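Local coordinates for galectin (Xenopus laevis, PDB 3WUD), which is a proto-type galectin that binds lactose and probably recognises other beta-galactoside-bearing glycans, such as those of laminin, at residues N49-F52 against D53-G56; E93-A96 against D97-K100. All blocks are in the same frame, centred on the assembly; numbering follows the deposited sequence.

Interaction 1 of 2, residues N49-F52 against D53-G56. With GAL (beta-D-galactopyranose), chain B; GLC (alpha-D-glucopyranose), chain C; SO4 (sulfate ion), chain D.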
loop_
_atom_site.group_PDB
_atom_site.type_symbol
_atom_site.label_atom_id
_atom_site.label_comp_id
_atom_site.label_asym_id
_atom_site.label_seq_id
_atom_site.Cartn_x
_atom_site.Cartn_y
_atom_site.Cartn_z
ATOM N N ASN A 49 10.075 15.155 -3.381
ATOM C CA ASN A 49 10.946 15.279 -2.231
ATOM C C ASN A 49 10.906 16.674 -1.464
ATOM O O ASN A 49 11.730 17.538 -1.729
ATOM C CB ASN A 49 12.379 15.017 -2.729
ATOM C CG ASN A 49 13.435 14.938 -1.624
ATOM O OD1 ASN A 49 14.586 15.244 -1.894
ATOM N ND2 ASN A 49 13.079 14.505 -0.433
ATOM N N PRO A 50 9.919 16.826 -0.532
ATOM C CA PRO A 50 9.828 17.992 0.295
ATOM C C PRO A 50 11.043 17.953 1.219
ATOM O O PRO A 50 11.351 16.949 1.777
ATOM C CB PRO A 50 8.503 17.786 1.060
ATOM C CG PRO A 50 7.684 16.999 0.103
ATOM C CD PRO A 50 8.728 15.985 -0.343
ATOM N N ARG A 51 11.741 19.070 1.282
ATOM C CA ARG A 51 12.928 19.220 1.993
ATOM C C ARG A 51 12.755 20.366 3.006
ATOM O O ARG A 51 12.577 21.555 2.596
ATOM C CB ARG A 51 14.077 19.611 1.065
ATOM C CG ARG A 51 14.391 18.517 0.061
ATOM C CD ARG A 51 15.616 18.818 -0.798
ATOM N NE ARG A 51 15.911 17.699 -1.712
ATOM C CZ ARG A 51 16.819 17.769 -2.699
ATOM N NH1 ARG A 51 17.544 18.855 -2.848
ATOM N NH2 ARG A 51 17.054 16.721 -3.485
ATOM N N PHE A 52 12.854 19.997 4.277
ATOM C CA PHE A 52 12.856 20.953 5.404
ATOM C C PHE A 52 14.227 21.583 5.533
ATOM O O PHE A 52 14.342 22.806 5.588
ATOM C CB PHE A 52 12.509 20.238 6.713
ATOM C CG PHE A 52 11.113 19.714 6.768
ATOM C CD1 PHE A 52 10.062 20.559 7.030
ATOM C CD2 PHE A 52 10.865 18.369 6.566
ATOM C CE1 PHE A 52 8.741 20.112 7.012
ATOM C CE2 PHE A 52 9.550 17.897 6.571
ATOM C CZ PHE A 52 8.497 18.759 6.786
ATOM N N ASP A 53 15.243 20.738 5.657
ATOM C CA ASP A 53 16.642 21.136 5.452
ATOM C C ASP A 53 17.486 20.029 4.913
ATOM O O ASP A 53 18.009 19.195 5.677
ATOM C CB ASP A 53 17.282 21.605 6.759
ATOM C CG ASP A 53 18.757 21.969 6.582
ATOM O OD1 ASP A 53 19.152 22.407 5.470
ATOM O OD2 ASP A 53 19.520 21.803 7.579
ATOM N N HIS A 54 17.660 20.039 3.586
ATOM C CA HIS A 54 18.351 18.921 2.970
ATOM C C HIS A 54 18.962 19.364 1.694
ATOM O O HIS A 54 18.388 20.110 0.944
ATOM C CB HIS A 54 17.347 17.745 2.795
ATOM C CG HIS A 54 17.946 16.553 2.142
ATOM N ND1 HIS A 54 19.011 15.861 2.677
ATOM C CD2 HIS A 54 17.612 15.911 0.997
ATOM C CE1 HIS A 54 19.342 14.873 1.858
ATOM N NE2 HIS A 54 18.485 14.859 0.855
ATOM N N GLU A 55 20.197 18.955 1.470
ATOM C CA GLU A 55 20.954 19.357 0.265
ATOM C C GLU A 55 20.963 20.860 0.052
ATOM O O GLU A 55 20.936 21.281 -1.067
ATOM C CB GLU A 55 20.416 18.645 -1.007
ATOM C CG GLU A 55 20.391 17.134 -0.927
ATOM C CD GLU A 55 21.745 16.472 -1.178
ATOM O OE1 GLU A 55 21.797 15.219 -1.247
ATOM O OE2 GLU A 55 22.736 17.191 -1.371
ATOM N N GLY A 56 21.016 21.664 1.130
ATOM C CA GLY A 56 20.966 23.146 1.060
ATOM C C GLY A 56 19.617 23.819 0.766
ATOM O O GLY A 56 19.516 25.083 0.647
HETATM C C1 GAL B . 19.758 14.676 -4.789
HETATM C C2 GAL B . 19.394 13.767 -3.624
HETATM C C3 GAL B . 18.527 12.574 -4.025
HETATM C C4 GAL B . 17.362 13.088 -4.882
HETATM C C5 GAL B . 17.904 13.980 -6.008
HETATM C C6 GAL B . 16.858 14.570 -6.927
HETATM O O2 GAL B . 20.580 13.237 -3.046
HETATM O O3 GAL B . 18.146 11.857 -2.864
HETATM O O4 GAL B . 16.453 13.844 -4.070
HETATM O O5 GAL B . 18.631 15.115 -5.521
HETATM O O6 GAL B . 17.390 15.373 -7.963
HETATM C C1 GLC C . 22.541 18.728 -6.460
HETATM C C2 GLC C . 21.227 19.098 -5.809
HETATM C C3 GLC C . 20.545 18.043 -4.994
HETATM C C4 GLC C . 20.951 16.599 -5.366
HETATM C C5 GLC C . 22.462 16.415 -5.508
HETATM C C6 GLC C . 22.812 15.146 -6.215
HETATM O O1 GLC C . 23.467 19.783 -6.521
HETATM O O2 GLC C . 21.155 20.358 -5.175
HETATM O O3 GLC C . 19.142 18.305 -5.120
HETATM O O4 GLC C . 20.502 15.831 -4.307
HETATM O O5 GLC C . 23.055 17.424 -6.275
HETATM O O6 GLC C . 24.236 15.106 -6.227
HETATM S S SO4 D . 21.935 17.402 4.437
HETATM O O1 SO4 D . 22.248 18.695 5.113
HETATM O O2 SO4 D . 21.978 17.628 2.973
HETATM O O3 SO4 D . 22.890 16.317 4.780
HETATM O O4 SO4 D . 20.617 16.837 4.882
HETATM O O HOH W 1 16.495 13.289 -1.078
#

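Interaction 2 of 2, residues E93-A96 against D97-K100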
loop_
_atom_site.group_PDB
_atom_site.type_symbol
_atom_site.label_atom_id
_atom_site.label_comp_id
_atom_site.label_asym_id
_atom_site.label_seq_id
_atom_site.Cartn_x
_atom_site.Cartn_y
_atom_site.Cartn_z
ATOM N N GLU A 93 -2.160 12.658 -9.638
ATOM C CA GLU A 93 -3.118 12.373 -10.693
ATOM C C GLU A 93 -2.319 12.106 -11.947
ATOM O O GLU A 93 -1.439 12.910 -12.303
ATOM C CB GLU A 93 -4.055 13.557 -10.914
ATOM C CG GLU A 93 -4.933 13.401 -12.141
ATOM C CD GLU A 93 -5.819 14.613 -12.395
ATOM O OE1 GLU A 93 -6.237 15.227 -11.404
ATOM O OE2 GLU A 93 -6.103 14.908 -13.592
ATOM N N TYR A 94 -2.620 10.988 -12.592
ATOM C CA TYR A 94 -1.949 10.584 -13.846
ATOM C C TYR A 94 -2.690 11.027 -15.129
ATOM O O TYR A 94 -3.812 10.574 -15.407
ATOM C CB TYR A 94 -1.757 9.042 -13.796
ATOM C CG TYR A 94 -1.128 8.352 -14.993
ATOM C CD1 TYR A 94 -0.445 9.052 -16.017
ATOM C CD2 TYR A 94 -1.206 6.993 -15.105
ATOM C CE1 TYR A 94 0.096 8.369 -17.117
ATOM C CE2 TYR A 94 -0.691 6.333 -16.181
ATOM C CZ TYR A 94 -0.012 7.005 -17.177
ATOM O OH TYR A 94 0.487 6.279 -18.278
ATOM N N GLN A 95 -2.081 11.970 -15.856
ATOM C CA GLN A 95 -2.513 12.351 -17.211
ATOM C C GLN A 95 -1.488 11.931 -18.248
ATOM O O GLN A 95 -0.362 11.525 -17.917
ATOM C CB GLN A 95 -2.784 13.874 -17.289
ATOM C CG GLN A 95 -3.915 14.323 -16.342
ATOM C CD GLN A 95 -5.263 13.667 -16.705
ATOM O OE1 GLN A 95 -5.480 13.256 -17.857
ATOM N NE2 GLN A 95 -6.160 13.558 -15.734
ATOM N N ALA A 96 -1.911 11.991 -19.511
ATOM C CA ALA A 96 -1.128 11.441 -20.603
ATOM C C ALA A 96 0.356 11.770 -20.505
ATOM O O ALA A 96 1.179 10.843 -20.516
ATOM C CB ALA A 96 -1.692 11.934 -21.939
ATOM N N ASP A 97 0.669 13.069 -20.338
ATOM C CA ASP A 97 2.061 13.638 -20.417
ATOM C C ASP A 97 2.558 14.368 -19.176
ATOM O O ASP A 97 3.606 15.031 -19.178
ATOM C CB ASP A 97 2.186 14.582 -21.660
ATOM C CG ASP A 97 1.366 15.895 -21.549
ATOM O OD1 ASP A 97 0.689 16.206 -20.537
ATOM O OD2 ASP A 97 1.391 16.656 -22.541
ATOM N N HIS A 98 1.810 14.255 -18.087
ATOM C CA HIS A 98 2.249 14.828 -16.842
ATOM C C HIS A 98 1.450 14.264 -15.692
ATOM O O HIS A 98 0.348 13.664 -15.858
ATOM C CB HIS A 98 2.066 16.338 -16.780
ATOM C CG HIS A 98 0.636 16.776 -16.761
ATOM N ND1 HIS A 98 -0.168 16.729 -17.879
ATOM C CD2 HIS A 98 -0.117 17.298 -15.778
ATOM C CE1 HIS A 98 -1.371 17.175 -17.570
ATOM N NE2 HIS A 98 -1.352 17.570 -16.313
ATOM N N LEU A 99 2.080 14.405 -14.535
ATOM C CA LEU A 99 1.402 14.109 -13.268
ATOM C C LEU A 99 1.002 15.436 -12.703
ATOM O O LEU A 99 1.707 16.417 -12.832
ATOM C CB LEU A 99 2.289 13.402 -12.269
ATOM C CG LEU A 99 2.876 12.034 -12.632
ATOM C CD1 LEU A 99 3.487 11.531 -11.349
ATOM C CD2 LEU A 99 1.817 11.084 -13.174
ATOM N N LYS A 100 -0.167 15.465 -12.110
ATOM C CA LYS A 100 -0.622 16.621 -11.383
ATOM C C LYS A 100 -0.527 16.257 -9.916
ATOM O O LYS A 100 -1.098 15.227 -9.485
ATOM C CB LYS A 100 -2.069 16.977 -11.817
ATOM C CG LYS A 100 -2.721 18.073 -11.008
ATOM C CD LYS A 100 -4.187 18.200 -11.440
ATOM C CE LYS A 100 -4.495 19.587 -11.955
ATOM N NZ LYS A 100 -3.673 19.918 -13.154
#

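Interaction 1 of 2, residues N49-F52 against D53-G56
In the carbohydrate-recognition site of this galectin, Arg51, on strand 43-51, meets His54 and Glu55 of the following loop; Asn49, Arg51 and Glu55 are three of the residues that line the pocket of the bound lactose. Arg51 is extended from CG outward, which carries the guanidinium past the imidazole to the sugar. On the way its NE comes 3.7 Å from CD2 of His54, at the ring's edge, and the two flat groups stand almost perpendicular, 84° apart. Glu55 approaches differently: its CG lies over one face of the guanidinium, offset toward the rim, while CB sits 3.4 Å from Arg51 NH1.

Rotation of the guanidinium is fixed from several directions. Arg51 NE donates to Asn49 OD1 over 2.8 Å; the acceptor lies in the guanidinium plane, but NE sits 49° above the amide's carbonyl plane. Arg51 NH1 gives a 2.8 Å bond to O3 of the glucose and also forms a salt bridge with Asp57. Arg51 NH2 reaches O4 of the galactose at 3.0 Å as well as the same glucose O3, so one arginine spans both sugars. Glu55, bent at its second torsion (chi2 -80°), brings OE1 to O2 of the galactose, which donates to it across 2.9 Å. A water bridges Asn49 OD1, His54 NE2 and the galactose O3 and O4. On the loop side, a sulfate, probably from the crystallisation liquor, accepts bonds from His54 ND1 and from the backbone N of Glu55.

His47, Asn64 and Glu74 complete the polar grip on the galactose. Reading its axial O4 with strand residues, while an arginine continues to the glucose, is characteristic of the galectin beta-galactoside pocket.

Interaction 2 of 2, residues E93-A96 against D97-K100
Glu93 and Lys100 are joined by two backbone hydrogen bonds: Glu93 N donates to Lys100 O at 2.8 Å and Lys100 N returns a bond to Glu93 O at 2.9 Å. The first is nearly straight, with an N-H...O angle of 175°. Closer to the turn, Gln95 N donates to His98 O at 3.0 Å, whereas the return bond from His98 N to Gln95 O is long and weak. The Glu93 O carbonyl is also approached by the CA-H of Leu99.

Among the side chains, His98 ND1 donates to Asp97 OD1 at 2.8 Å, close to the plane of the imidazole, so the carboxylate holds the ring's rotation. Gln95 NE2 bonds to the anti side of Glu93 OE2, although the 2.5 Å refined there is unusually short and its exact value is doubtful. The other carboxylate oxygen, OE1, forms a salt bridge with Lys102.

These bonds close an antiparallel beta hairpin of strands 86-95 and 98-103, the chain reversing at Ala96 and Asp97; the short strand segments run at 153° to each other.

Packing differs between the faces of the hairpin. With Glu93 and Lys100 lie Gln95 and His98, the latter two side by side. The first torsion of His98 (chi1 67°) sets CG between the backbone N and carbonyl carbon, and the imidazole takes Gln95 CB over its face, a CH-pi contact with CB 4.0 Å from the ring centroid. Lys100 runs alongside Glu93, its CD 3.6 Å from Glu93 OE1. On the other face, Leu99 CD2 meets Tyr94 CD1 obliquely at 4.2 Å; both residues touch Ile120 of the opposing sheet, and Tyr94 OH is hydrogen-bonded to Asp118 O.

Overall arrangement
Interaction 1 and interaction 2 lie on opposite sides of the chain's centre, with their own centres 24 Å apart and their nearest atoms about 11 Å apart, so they do not touch. They belong to the two sheets of the galectin beta-sandwich. Interaction 1 runs from strand 43-51 of the six-stranded sheet into the loop that follows and faces the lactose; interaction 2 is a hairpin end of the five-stranded sheet and has no part in the sugar pocket. Strand 120-126, which packs on interaction 2, belongs to the same sheet as strand 43-51 and is separated from it there by strand 34-37.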